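Local coordinates for putative host cell surface-exposed lipoprotein (Streptococcus phage TP-J34, PDB 4EQQ) that probably sits on the host cell surface as a phage-encoded lipoprotein and excludes superinfecting phages, with the phage tape measure protein as its target, at residues A66-K69 against A70-Y73. Residues are numbered along the deposited sequence; the frame is centred on the assembly and turned at random.
Sequences ALEK and AKQY. With SO4 (sulfate ion), chain D.
K69 runs from its backbone past the ring of Y73, one turn on, and ends between that phenol and a sulfate ion. With CG anti to the backbone N (chi1 -164°), the chain leaves CB on the ring's flank, and CG lies 3.9 Å from Y73 CE2. A bend at chi2 then takes CD within 4.0 Å of Q72 OE1, which lies roughly at right angles to the direction of the tyrosine ring. CE passes 3.7 Å from Y73 CZ, and a second bend at chi4 brings NZ to Y73 OH, a hydrogen bond of 3.0 Å. The ammonium also donates to sulfate O2, 2.6 Å from NZ, and forms a salt bridge with D92; Y73 OH is hydrogen-bonded to the same aspartate. K69 and Q72 of the second subunit bind the sulfate too, probably an ion of the crystallisation liquor. These residues belong to helix 62-77, which falls within the second of two stretches matching the host cell surface-exposed lipoprotein family, in the all-helical ectodomain, a helix-turn-helix (HTH) fold. Beneath the side chains run regular i to i+4 backbone bonds, among them Y73 N to K69 O, and that carbonyl oxygen also lies over one face of the Y73 ring. On another flank K71, extended beyond CG, reaches back alongside E68 and pairs NZ with OE1 at 3.1 Å, entering on the syn side 16° out of the carboxylate plane. L67 CG rests 3.9 Å from K71 CE, and the A70 methyl touches I84 of helix 81-91 and A102 of helix 96-104.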
# COMPACT_ATOMS: atom_id res chain seq x y z
N ALA A 66 6.69 8.35 -2.78
CA ALA A 66 7.07 7.63 -4.00
C ALA A 66 8.22 6.68 -3.72
O ALA A 66 8.19 5.55 -4.18
CB ALA A 66 7.44 8.61 -5.10
N LEU A 67 9.25 7.15 -2.98
CA LEU A 67 10.40 6.32 -2.62
C LEU A 67 9.97 5.08 -1.81
O LEU A 67 10.40 3.97 -2.12
CB LEU A 67 11.46 7.16 -1.83
CG LEU A 67 12.69 6.41 -1.30
CD1 LEU A 67 13.39 5.59 -2.41
CD2 LEU A 67 13.66 7.37 -0.63
N GLU A 68 9.12 5.28 -0.79
CA GLU A 68 8.62 4.18 0.04
C GLU A 68 7.80 3.18 -0.79
O GLU A 68 7.96 1.96 -0.64
CB GLU A 68 7.84 4.71 1.26
CG GLU A 68 8.71 5.42 2.30
CD GLU A 68 9.98 4.70 2.72
OE1 GLU A 68 11.08 5.27 2.52
OE2 GLU A 68 9.89 3.53 3.14
N LYS A 69 6.98 3.68 -1.73
CA LYS A 69 6.21 2.79 -2.60
C LYS A 69 7.15 2.03 -3.56
O LYS A 69 6.94 0.84 -3.81
CB LYS A 69 5.13 3.57 -3.40
CG LYS A 69 4.07 2.65 -4.01
CD LYS A 69 3.25 1.92 -2.91
CE LYS A 69 2.30 0.89 -3.46
NZ LYS A 69 1.27 1.51 -4.34
N ALA A 70 8.17 2.73 -4.08
CA ALA A 70 9.18 2.16 -4.99
C ALA A 70 9.94 1.02 -4.29
O ALA A 70 10.12 -0.03 -4.90
CB ALA A 70 10.17 3.25 -5.43
N LYS A 71 10.33 1.22 -3.01
CA LYS A 71 11.02 0.19 -2.21
C LYS A 71 10.11 -1.01 -2.07
O LYS A 71 10.57 -2.14 -2.26
CB LYS A 71 11.41 0.70 -0.81
CG LYS A 71 12.54 1.73 -0.80
CD LYS A 71 12.71 2.25 0.63
CE LYS A 71 13.82 3.26 0.76
NZ LYS A 71 13.85 3.86 2.12
N GLN A 72 8.81 -0.78 -1.78
CA GLN A 72 7.82 -1.85 -1.66
C GLN A 72 7.75 -2.68 -2.95
O GLN A 72 7.81 -3.91 -2.87
CB GLN A 72 6.44 -1.28 -1.28
CG GLN A 72 5.39 -2.37 -1.03
CD GLN A 72 4.01 -1.80 -0.74
OE1 GLN A 72 3.86 -0.79 -0.05
NE2 GLN A 72 2.98 -2.46 -1.26
N TYR A 73 7.65 -2.02 -4.13
CA TYR A 73 7.61 -2.73 -5.42
C TYR A 73 8.89 -3.53 -5.66
O TYR A 73 8.82 -4.65 -6.16
CB TYR A 73 7.38 -1.76 -6.60
CG TYR A 73 5.98 -1.17 -6.68
CD1 TYR A 73 4.87 -1.86 -6.20
CD2 TYR A 73 5.77 0.09 -7.25
CE1 TYR A 73 3.59 -1.33 -6.29
CE2 TYR A 73 4.49 0.64 -7.32
CZ TYR A 73 3.40 -0.08 -6.87
OH TYR A 73 2.13 0.45 -6.97
S SO4 D . -2.22 0.89 -3.61
O1 SO4 D . -2.25 1.84 -2.49
O2 SO4 D . -0.91 0.26 -3.70
O3 SO4 D . -3.22 -0.16 -3.38
O4 SO4 D . -2.53 1.59 -4.86